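Local coordinates for protein D-3-phosphoglycerate dehydrogenase (PDB 2EKL) that probably oxidises D-3-phosphoglycerate using NAD, as a member of the D-isomer specific 2-hydroxyacid dehydrogenases, and binds the dinucleotide, at residues I63-L69 with E86-I92; T109-M113 with I228-S232; G76-D80 with Y96-S101. All blocks are in the same frame, centred on the assembly; numbering follows the deposited sequence.

Contact 1 (I63-L69 with E86-I92); sequences IEKGKKL and EAEKRNI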
loop_
_atom_site.group_PDB
_atom_site.type_symbol
_atom_site.label_atom_id
_atom_site.label_comp_id
_atom_site.label_asym_id
_atom_site.label_seq_id
_atom_site.Cartn_x
_atom_site.Cartn_y
_atom_site.Cartn_z
ATOM N N ILE A 63 36.736 6.774 20.466
ATOM C CA ILE A 63 37.102 5.457 20.970
ATOM C C ILE A 63 38.485 5.480 21.616
ATOM O O ILE A 63 38.707 4.853 22.652
ATOM C CB ILE A 63 37.090 4.404 19.833
ATOM C CG1 ILE A 63 35.653 4.172 19.357
ATOM C CG2 ILE A 63 37.711 3.099 20.314
ATOM C CD1 ILE A 63 35.532 3.221 18.179
ATOM N N GLU A 64 39.412 6.205 20.998
ATOM C CA GLU A 64 40.770 6.301 21.523
ATOM C C GLU A 64 40.746 6.928 22.912
ATOM O O GLU A 64 41.460 6.492 23.814
ATOM C CB GLU A 64 41.641 7.141 20.588
ATOM C CG GLU A 64 41.752 6.577 19.178
ATOM C CD GLU A 64 42.651 7.407 18.282
ATOM O OE1 GLU A 64 42.365 8.610 18.094
ATOM O OE2 GLU A 64 43.644 6.853 17.762
ATOM N N LYS A 65 39.912 7.949 23.075
ATOM C CA LYS A 65 39.781 8.641 24.351
ATOM C C LYS A 65 39.071 7.751 25.371
ATOM O O LYS A 65 39.310 7.855 26.573
ATOM C CB LYS A 65 38.999 9.943 24.155
ATOM C CG LYS A 65 39.065 10.897 25.335
ATOM C CD LYS A 65 40.496 11.344 25.598
ATOM C CE LYS A 65 40.568 12.355 26.733
ATOM N NZ LYS A 65 39.853 13.619 26.402
ATOM N N GLY A 66 38.192 6.879 24.887
ATOM C CA GLY A 66 37.476 5.979 25.775
ATOM C C GLY A 66 38.352 4.793 26.128
ATOM O O GLY A 66 38.117 3.675 25.669
ATOM N N LYS A 67 39.365 5.041 26.953
ATOM C CA LYS A 67 40.310 4.009 27.364
ATOM C C LYS A 67 39.702 2.837 28.134
ATOM O O LYS A 67 40.290 1.755 28.183
ATOM C CB LYS A 67 41.431 4.637 28.196
ATOM C CG LYS A 67 42.238 5.693 27.457
ATOM C CD LYS A 67 43.363 6.252 28.322
ATOM C CE LYS A 67 42.821 6.981 29.546
ATOM N NZ LYS A 67 43.912 7.526 30.405
ATOM N N LYS A 68 38.534 3.043 28.735
ATOM C CA LYS A 68 37.884 1.979 29.499
ATOM C C LYS A 68 36.717 1.324 28.764
ATOM O O LYS A 68 36.100 0.395 29.285
ATOM C CB LYS A 68 37.384 2.518 30.839
ATOM C CG LYS A 68 38.485 2.972 31.782
ATOM C CD LYS A 68 37.919 3.529 33.081
ATOM C CE LYS A 68 37.146 2.473 33.853
ATOM N NZ LYS A 68 36.606 3.015 35.129
ATOM N N LEU A 69 36.415 1.807 27.563
ATOM C CA LEU A 69 35.308 1.266 26.778
ATOM C C LEU A 69 35.430 -0.230 26.505
ATOM O O LEU A 69 36.463 -0.704 26.030
ATOM C CB LEU A 69 35.185 2.010 25.447
ATOM C CG LEU A 69 34.546 3.399 25.474
ATOM C CD1 LEU A 69 34.579 3.997 24.075
ATOM C CD2 LEU A 69 33.112 3.299 25.980
ATOM N N GLU A 86 37.679 0.582 14.099
ATOM C CA GLU A 86 38.466 0.985 15.255
ATOM C C GLU A 86 38.003 0.203 16.478
ATOM O O GLU A 86 38.813 -0.236 17.295
ATOM C CB GLU A 86 38.310 2.484 15.508
ATOM C CG GLU A 86 39.249 3.026 16.569
ATOM C CD GLU A 86 40.706 2.776 16.227
ATOM O OE1 GLU A 86 41.143 3.218 15.144
ATOM O OE2 GLU A 86 41.411 2.135 17.038
ATOM N N ALA A 87 36.691 0.022 16.596
ATOM C CA ALA A 87 36.124 -0.706 17.721
ATOM C C ALA A 87 36.661 -2.132 17.799
ATOM O O ALA A 87 37.000 -2.617 18.878
ATOM C CB ALA A 87 34.602 -0.724 17.617
ATOM N N GLU A 88 36.738 -2.805 16.653
ATOM C CA GLU A 88 37.232 -4.177 16.627
ATOM C C GLU A 88 38.692 -4.249 17.064
ATOM O O GLU A 88 39.081 -5.151 17.803
ATOM C CB GLU A 88 37.079 -4.779 15.228
ATOM C CG GLU A 88 37.455 -6.254 15.157
ATOM C CD GLU A 88 37.218 -6.856 13.786
ATOM O OE1 GLU A 88 36.059 -6.842 13.320
ATOM O OE2 GLU A 88 38.190 -7.348 13.173
ATOM N N LYS A 89 39.499 -3.296 16.603
ATOM C CA LYS A 89 40.913 -3.259 16.968
ATOM C C LYS A 89 41.074 -3.188 18.483
ATOM O O LYS A 89 41.963 -3.816 19.056
ATOM C CB LYS A 89 41.604 -2.048 16.335
ATOM C CG LYS A 89 41.752 -2.109 14.824
ATOM C CD LYS A 89 42.596 -0.943 14.326
ATOM C CE LYS A 89 42.819 -1.011 12.823
ATOM N NZ LYS A 89 43.675 0.111 12.342
ATOM N N ARG A 90 40.205 -2.412 19.124
ATOM C CA ARG A 90 40.238 -2.239 20.572
ATOM C C ARG A 90 39.534 -3.391 21.279
ATOM O O ARG A 90 39.463 -3.427 22.506
ATOM C CB ARG A 90 39.566 -0.915 20.948
ATOM C CG ARG A 90 40.261 0.315 20.388
ATOM C CD ARG A 90 41.380 0.820 21.295
ATOM N NE ARG A 90 40.864 1.540 22.459
ATOM C CZ ARG A 90 40.378 0.960 23.553
ATOM N NH1 ARG A 90 40.341 -0.361 23.650
ATOM N NH2 ARG A 90 39.920 1.706 24.550
ATOM N N ASN A 91 39.019 -4.332 20.495
ATOM C CA ASN A 91 38.313 -5.488 21.038
ATOM C C ASN A 91 37.071 -5.057 21.814
ATOM O O ASN A 91 36.703 -5.674 22.814
ATOM C CB ASN A 91 39.241 -6.294 21.949
ATOM C CG ASN A 91 40.485 -6.772 21.230
ATOM O OD1 ASN A 91 40.401 -7.445 20.201
ATOM N ND2 ASN A 91 41.650 -6.427 21.768
ATOM N N ILE A 92 36.432 -3.989 21.345
ATOM C CA ILE A 92 35.226 -3.469 21.980
ATOM C C ILE A 92 33.985 -4.082 21.339
ATOM O O ILE A 92 33.779 -3.958 20.133
ATOM C CB ILE A 92 35.138 -1.933 21.841
ATOM C CG1 ILE A 92 36.344 -1.278 22.520
ATOM C CG2 ILE A 92 33.835 -1.427 22.456
ATOM C CD1 ILE A 92 36.410 0.223 22.339
HETATM O O HOH W 1 43.969 3.575 17.632
#
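In the domain built on the five-stranded parallel sheet, the C-terminal ends of helices 60-65 and 84-89 pack together through I63, which meets E86, A87, R90 and I92. Both helices run into strands of that sheet, 71-74 and 93-95, so the contact joins two neighbouring alpha-beta units. The two branches of I63 divide the work: CD1 reaches the turn of E86 and A87, 4.1 Å from A87 CB, while CG2, set anti to the backbone N, touches both R90 CG and I92 CD1. A beta-branched residue suits this place because it fills two directions at once. I92 CD1 also rests 3.8 Å from L69 CB, extending the apolar seam to the point where both segments turn toward the sheet. N91, with positive phi, ends its helix in a Schellman motif, and a type I turn from G66 to L69 follows the other helix. R90 bends at chi2 and chi3, which folds its guanidinium back over I92 CD1, the methyl lying above the centre of one face. At the exposed margin, one water donates to both E64 OE2 and E86 OE2, bridging two carboxylates of like charge. At the guanidinium edge, R90 NH2 lies 2.9 Å from G66 O.

Contact 2 (T109-M113 with I228-S232); sequences TIGLM and IVNTS. With NAD (nicotinamide-adenine-dinucleotide), chain B.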
loop_
_atom_site.group_PDB
_atom_site.type_symbol
_atom_site.label_atom_id
_atom_site.label_comp_id
_atom_site.label_asym_id
_atom_site.label_seq_id
_atom_site.Cartn_x
_atom_site.Cartn_y
_atom_site.Cartn_z
ATOM N N THR A 109 7.248 -0.977 1.888
ATOM C CA THR A 109 7.648 -1.247 0.505
ATOM C C THR A 109 6.420 -1.557 -0.348
ATOM O O THR A 109 6.243 -0.993 -1.431
ATOM C CB THR A 109 8.627 -2.442 0.417
ATOM O OG1 THR A 109 9.808 -2.152 1.176
ATOM C CG2 THR A 109 9.019 -2.706 -1.041
ATOM N N ILE A 110 5.575 -2.462 0.142
ATOM C CA ILE A 110 4.356 -2.839 -0.572
ATOM C C ILE A 110 3.442 -1.622 -0.698
ATOM O O ILE A 110 2.812 -1.403 -1.739
ATOM C CB ILE A 110 3.595 -3.970 0.175
ATOM C CG1 ILE A 110 4.452 -5.243 0.202
ATOM C CG2 ILE A 110 2.243 -4.235 -0.494
ATOM C CD1 ILE A 110 4.819 -5.786 -1.174
ATOM N N GLY A 111 3.373 -0.829 0.366
ATOM C CA GLY A 111 2.535 0.357 0.339
ATOM C C GLY A 111 3.010 1.343 -0.719
ATOM O O GLY A 111 2.201 1.914 -1.451
ATOM N N LEU A 112 4.322 1.557 -0.791
ATOM C CA LEU A 112 4.896 2.476 -1.776
ATOM C C LEU A 112 4.663 1.970 -3.199
ATOM O O LEU A 112 4.321 2.746 -4.100
ATOM C CB LEU A 112 6.401 2.656 -1.525
ATOM C CG LEU A 112 6.784 3.562 -0.349
ATOM C CD1 LEU A 112 8.286 3.489 -0.085
ATOM C CD2 LEU A 112 6.370 4.995 -0.672
ATOM N N MET A 113 4.828 0.669 -3.403
ATOM C CA MET A 113 4.621 0.085 -4.727
ATOM C C MET A 113 3.198 0.351 -5.223
ATOM O O MET A 113 2.993 0.772 -6.363
ATOM C CB MET A 113 4.880 -1.425 -4.684
ATOM C CG MET A 113 4.578 -2.135 -6.000
ATOM S SD MET A 113 4.929 -3.913 -5.937
ATOM C CE MET A 113 3.618 -4.488 -4.862
ATOM N N ILE A 228 9.791 1.673 -10.072
ATOM C CA ILE A 228 10.931 1.357 -9.220
ATOM C C ILE A 228 10.647 1.767 -7.779
ATOM O O ILE A 228 10.281 2.910 -7.521
ATOM C CB ILE A 228 12.203 2.093 -9.708
ATOM C CG1 ILE A 228 12.460 1.767 -11.182
ATOM C CG2 ILE A 228 13.398 1.689 -8.858
ATOM C CD1 ILE A 228 13.618 2.567 -11.807
ATOM N N VAL A 229 10.815 0.830 -6.850
ATOM C CA VAL A 229 10.571 1.106 -5.435
ATOM C C VAL A 229 11.883 0.959 -4.683
ATOM O O VAL A 229 12.648 0.026 -4.935
ATOM C CB VAL A 229 9.535 0.121 -4.833
ATOM C CG1 VAL A 229 9.252 0.480 -3.373
ATOM C CG2 VAL A 229 8.244 0.169 -5.639
ATOM N N ASN A 230 12.148 1.871 -3.756
ATOM C CA ASN A 230 13.387 1.809 -2.996
ATOM C C ASN A 230 13.200 2.151 -1.522
ATOM O O ASN A 230 12.886 3.287 -1.178
ATOM C CB ASN A 230 14.420 2.763 -3.614
ATOM C CG ASN A 230 15.803 2.636 -2.975
ATOM O OD1 ASN A 230 16.020 1.814 -2.085
ATOM N ND2 ASN A 230 16.742 3.455 -3.435
ATOM N N THR A 231 13.377 1.157 -0.657
ATOM C CA THR A 231 13.281 1.386 0.781
ATOM C C THR A 231 14.588 0.959 1.434
ATOM O O THR A 231 14.657 0.812 2.651
ATOM C CB THR A 231 12.124 0.597 1.435
ATOM O OG1 THR A 231 12.276 -0.801 1.161
ATOM C CG2 THR A 231 10.784 1.082 0.910
ATOM N N SER A 232 15.624 0.772 0.621
ATOM C CA SER A 232 16.924 0.355 1.138
ATOM C C SER A 232 17.866 1.543 1.326
ATOM O O SER A 232 17.918 2.128 2.411
ATOM C CB SER A 232 17.551 -0.701 0.214
ATOM O OG SER A 232 17.739 -0.220 -1.106
HETATM P PA NAD B . 19.969 -7.995 4.484
HETATM O O1A NAD B . 19.155 -9.054 5.107
HETATM O O2A NAD B . 21.429 -7.930 4.898
HETATM O O5B NAD B . 19.826 -8.174 2.898
HETATM C C5B NAD B . 20.546 -7.312 2.031
HETATM C C4B NAD B . 20.772 -8.219 0.676
HETATM O O4B NAD B . 21.135 -7.392 -0.441
HETATM C C3B NAD B . 21.809 -9.359 0.950
HETATM O O3B NAD B . 21.289 -10.641 0.604
HETATM C C2B NAD B . 23.031 -8.877 0.159
HETATM O O2B NAD B . 23.962 -9.842 -0.267
HETATM C C1B NAD B . 22.317 -8.125 -0.903
HETATM N N9A NAD B . 23.204 -7.230 -1.712
HETATM C C8A NAD B . 24.234 -6.384 -1.327
HETATM N N7A NAD B . 24.753 -5.775 -2.419
HETATM C C5A NAD B . 24.074 -6.213 -3.504
HETATM C C6A NAD B . 24.133 -5.957 -4.931
HETATM N N6A NAD B . 25.018 -5.113 -5.437
HETATM N N1A NAD B . 23.223 -6.624 -5.819
HETATM C C2A NAD B . 22.243 -7.550 -5.332
HETATM N N3A NAD B . 22.182 -7.803 -3.942
HETATM C C4A NAD B . 23.081 -7.145 -3.060
HETATM O O3 NAD B . 19.341 -6.555 4.841
HETATM P PN NAD B . 17.807 -6.126 5.099
HETATM O O1N NAD B . 16.911 -6.943 4.266
HETATM O O2N NAD B . 17.627 -6.257 6.575
HETATM O O5D NAD B . 17.934 -4.609 4.692
HETATM C C5D NAD B . 17.913 -4.250 3.327
HETATM C C4D NAD B . 18.082 -2.756 3.143
HETATM O O4D NAD B . 17.004 -2.028 3.703
HETATM C C3D NAD B . 19.355 -2.120 3.771
HETATM O O3D NAD B . 19.947 -1.162 2.880
HETATM C C2D NAD B . 18.860 -1.549 5.051
HETATM O O2D NAD B . 19.781 -0.654 5.643
HETATM C C1D NAD B . 17.545 -1.025 4.545
HETATM N N1N NAD B . 16.494 -0.690 5.548
HETATM C C2N NAD B . 15.791 0.546 5.393
HETATM C C3N NAD B . 14.781 0.887 6.341
HETATM C C7N NAD B . 14.044 2.162 6.184
HETATM O O7N NAD B . 13.684 2.801 7.310
HETATM N N7N NAD B . 13.724 2.705 5.018
HETATM C C4N NAD B . 14.508 -0.066 7.451
HETATM C C5N NAD B . 15.231 -1.317 7.595
HETATM C C6N NAD B . 16.236 -1.624 6.624
#
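Two buried threonine hydroxyls meet between a helix and a strand of the Rossmann-type NAD domain: T109 OG1 and T231 OG1 are 2.8 Å apart. T109 OG1 is also hydrogen-bonded to A105 O, one turn back in helix 102-118, so threonine gives this apolar interface a polar link that its own helix helps to satisfy. The helix runs nearly antiparallel to strand 228-230, at 149°, with the axes 8.5 Å apart. V229 fills the space between them with both methyls, CG1 against T109 CG2 and L112 CB, and CG2 3.8 Å from M113 CB. Its branching suits a strand residue facing a helix. T231 CG2 meets L112 CD1 at 3.6 Å, the two side chains passing in opposite directions. At the end of the strand, N230 OD1 accepts from S232 N in an Asx turn and from S232 OG, the donors coming from opposite faces of the amide plane. NAD N7N donates to T231 O over 3.2 Å at 165°, a nearly straight bond. T231 therefore uses its side chain to hold the helix and its carbonyl to take the carboxamide; the helix packing and the Asx turn probably help place the carbonyl that orients the carboxamide.

Contact 3 (G76-D80 with Y96-S101); sequences GIGLD and YAPGAS. With NAD (nicotinamide-adenine-dinucleotide), chain B.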
loop_
_atom_site.group_PDB
_atom_site.type_symbol
_atom_site.label_atom_id
_atom_site.label_comp_id
_atom_site.label_asym_id
_atom_site.label_seq_id
_atom_site.Cartn_x
_atom_site.Cartn_y
_atom_site.Cartn_z
ATOM N N GLY A 76 19.665 1.195 17.484
ATOM C CA GLY A 76 19.168 1.385 16.132
ATOM C C GLY A 76 19.338 0.128 15.299
ATOM O O GLY A 76 19.825 -0.890 15.787
ATOM N N ILE A 77 18.951 0.201 14.030
ATOM C CA ILE A 77 19.038 -0.946 13.140
ATOM C C ILE A 77 20.315 -0.957 12.304
ATOM O O ILE A 77 20.532 -1.869 11.510
ATOM C CB ILE A 77 17.821 -0.984 12.195
ATOM C CG1 ILE A 77 17.805 0.274 11.319
ATOM C CG2 ILE A 77 16.537 -1.075 13.013
ATOM C CD1 ILE A 77 16.632 0.354 10.373
ATOM N N GLY A 78 21.154 0.059 12.489
ATOM C CA GLY A 78 22.397 0.144 11.740
ATOM C C GLY A 78 23.561 0.615 12.590
ATOM O O GLY A 78 23.405 0.841 13.787
ATOM N N LEU A 79 24.729 0.776 11.973
ATOM C CA LEU A 79 25.923 1.210 12.695
ATOM C C LEU A 79 26.725 2.248 11.916
ATOM O O LEU A 79 27.943 2.336 12.065
ATOM C CB LEU A 79 26.821 0.004 12.983
ATOM C CG LEU A 79 26.233 -1.151 13.799
ATOM C CD1 LEU A 79 27.223 -2.303 13.828
ATOM C CD2 LEU A 79 25.916 -0.681 15.212
ATOM N N ASP A 80 26.041 3.042 11.099
ATOM C CA ASP A 80 26.710 4.053 10.286
ATOM C C ASP A 80 27.375 5.183 11.072
ATOM O O ASP A 80 28.202 5.913 10.526
ATOM C CB ASP A 80 25.726 4.654 9.278
ATOM C CG ASP A 80 25.163 3.619 8.324
ATOM O OD1 ASP A 80 25.954 2.830 7.763
ATOM O OD2 ASP A 80 23.930 3.597 8.126
ATOM N N TYR A 96 23.656 -3.839 18.731
ATOM C CA TYR A 96 22.552 -3.023 18.249
ATOM C C TYR A 96 21.353 -3.927 17.995
ATOM O O TYR A 96 21.244 -4.987 18.614
ATOM C CB TYR A 96 22.949 -2.244 16.982
ATOM C CG TYR A 96 23.275 -3.077 15.760
ATOM C CD1 TYR A 96 24.310 -4.011 15.779
ATOM C CD2 TYR A 96 22.568 -2.900 14.569
ATOM C CE1 TYR A 96 24.637 -4.749 14.640
ATOM C CE2 TYR A 96 22.885 -3.632 13.426
ATOM C CZ TYR A 96 23.920 -4.554 13.470
ATOM O OH TYR A 96 24.236 -5.278 12.344
ATOM N N ALA A 97 20.455 -3.527 17.099
ATOM C CA ALA A 97 19.265 -4.334 16.829
ATOM C C ALA A 97 19.076 -4.705 15.360
ATOM O O ALA A 97 18.116 -4.272 14.720
ATOM C CB ALA A 97 18.023 -3.602 17.342
ATOM N N PRO A 98 19.980 -5.529 14.809
ATOM C CA PRO A 98 19.877 -5.940 13.404
ATOM C C PRO A 98 18.596 -6.709 13.074
ATOM O O PRO A 98 18.219 -7.645 13.779
ATOM C CB PRO A 98 21.137 -6.782 13.201
ATOM C CG PRO A 98 21.363 -7.378 14.557
ATOM C CD PRO A 98 21.107 -6.204 15.474
ATOM N N GLY A 99 17.934 -6.298 11.994
ATOM C CA GLY A 99 16.706 -6.948 11.565
ATOM C C GLY A 99 15.462 -6.585 12.362
ATOM O O GLY A 99 14.373 -7.067 12.064
ATOM N N ALA A 100 15.616 -5.720 13.359
ATOM C CA ALA A 100 14.505 -5.316 14.217
ATOM C C ALA A 100 13.291 -4.680 13.531
ATOM O O ALA A 100 12.185 -4.721 14.071
ATOM C CB ALA A 100 15.015 -4.377 15.297
ATOM N N SER A 101 13.482 -4.102 12.351
ATOM C CA SER A 101 12.371 -3.441 11.674
ATOM C C SER A 101 11.909 -4.104 10.380
ATOM O O SER A 101 11.099 -3.533 9.646
ATOM C CB SER A 101 12.745 -1.990 11.373
ATOM O OG SER A 101 13.713 -1.917 10.342
HETATM P PA NAD B . 19.969 -7.995 4.484
HETATM O O1A NAD B . 19.155 -9.054 5.107
HETATM O O2A NAD B . 21.429 -7.930 4.898
HETATM O O5B NAD B . 19.826 -8.174 2.898
HETATM C C5B NAD B . 20.546 -7.312 2.031
HETATM C C4B NAD B . 20.772 -8.219 0.676
HETATM O O4B NAD B . 21.135 -7.392 -0.441
HETATM C C3B NAD B . 21.809 -9.359 0.950
HETATM O O3B NAD B . 21.289 -10.641 0.604
HETATM C C2B NAD B . 23.031 -8.877 0.159
HETATM O O2B NAD B . 23.962 -9.842 -0.267
HETATM C C1B NAD B . 22.317 -8.125 -0.903
HETATM N N9A NAD B . 23.204 -7.230 -1.712
HETATM C C8A NAD B . 24.234 -6.384 -1.327
HETATM N N7A NAD B . 24.753 -5.775 -2.419
HETATM C C5A NAD B . 24.074 -6.213 -3.504
HETATM C C6A NAD B . 24.133 -5.957 -4.931
HETATM N N6A NAD B . 25.018 -5.113 -5.437
HETATM N N1A NAD B . 23.223 -6.624 -5.819
HETATM C C2A NAD B . 22.243 -7.550 -5.332
HETATM N N3A NAD B . 22.182 -7.803 -3.942
HETATM C C4A NAD B . 23.081 -7.145 -3.060
HETATM O O3 NAD B . 19.341 -6.555 4.841
HETATM P PN NAD B . 17.807 -6.126 5.099
HETATM O O1N NAD B . 16.911 -6.943 4.266
HETATM O O2N NAD B . 17.627 -6.257 6.575
HETATM O O5D NAD B . 17.934 -4.609 4.692
HETATM C C5D NAD B . 17.913 -4.250 3.327
HETATM C C4D NAD B . 18.082 -2.756 3.143
HETATM O O4D NAD B . 17.004 -2.028 3.703
HETATM C C3D NAD B . 19.355 -2.120 3.771
HETATM O O3D NAD B . 19.947 -1.162 2.880
HETATM C C2D NAD B . 18.860 -1.549 5.051
HETATM O O2D NAD B . 19.781 -0.654 5.643
HETATM C C1D NAD B . 17.545 -1.025 4.545
HETATM N N1N NAD B . 16.494 -0.690 5.548
HETATM C C2N NAD B . 15.791 0.546 5.393
HETATM C C3N NAD B . 14.781 0.887 6.341
HETATM C C7N NAD B . 14.044 2.162 6.184
HETATM O O7N NAD B . 13.684 2.801 7.310
HETATM N N7N NAD B . 13.724 2.705 5.018
HETATM C C4N NAD B . 14.508 -0.066 7.451
HETATM C C5N NAD B . 15.231 -1.317 7.595
HETATM C C6N NAD B . 16.236 -1.624 6.624
HETATM O O HOH W 2 18.695 -3.904 10.629
#
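With chi1 at 64°, Y96 places CG between its backbone N and carbonyl carbon, which turns the ring toward the 76-80 loop; L79, at chi1 -59°, brings its isobutyl group over that ring. These loops follow strands 71-74 and 93-95 of the five-stranded parallel sheet, and the second leads into helix 102-118, so the contact lies where the sheet domain reaches the NAD site. L79 CG stands 3.8 Å from the centroid of the Y96 ring, almost on its normal, a CH-pi contact with CD2 over the CG side and CD1 over CE1, on the same face. P98 CD covers the opposite face, so the tyrosine is sandwiched between two aliphatic groups, while G76 O lies at its edge. A broad flat ring suits this place because it offers two faces and an edge to three parts of the loops.

The backbones are joined by A97 N donating to G76 O at 3.0 Å, nearly in line with the carbonyl. A water bridges the loops as well, donating to I77 O and accepting from G99 N. G99, with positive phi, belongs to the type II turn from A97 to A100, a position that favours glycine. Small A97 and A100 let helix 289-309 approach, through M298 among others, and R294 NH2 bonds to A100 O.

Toward the cofactor, I77 packs its CG2 near A100 CB, 4.3 Å away, and sends CD1 to the nicotinamide. S101, at the N-cap position of helix 102-118, also has A286, an NAD-binding residue, beside it. At the nicotinamide, I77 CD1 is 3.5 Å from NAD C5N, and S101 OG comes within 3.2 Å of the same carbon.

How the contacts relate
From the N terminus, the chain passes through 63-69, runs through strand 71-74 and enters loop 76-80. It then takes helix 84-89, so that 86-92 returns to 63-69 and closes contact 1. After strand 93-95, segment 96-101 returns to 76-80 and closes contact 3. Contacts 1 and 3 therefore cross, holding two successive alpha-beta units together at points 20 Å apart between centres. Helix 102-118 then carries the chain into the other domain, where contact 2 opens at 109-113 and closes with 228-232 after 114 intervening residues that include helices and strands of the NAD domain. Contacts 2 and 3 touch NAD from the two domains, with their nearest atoms about 8 Å apart.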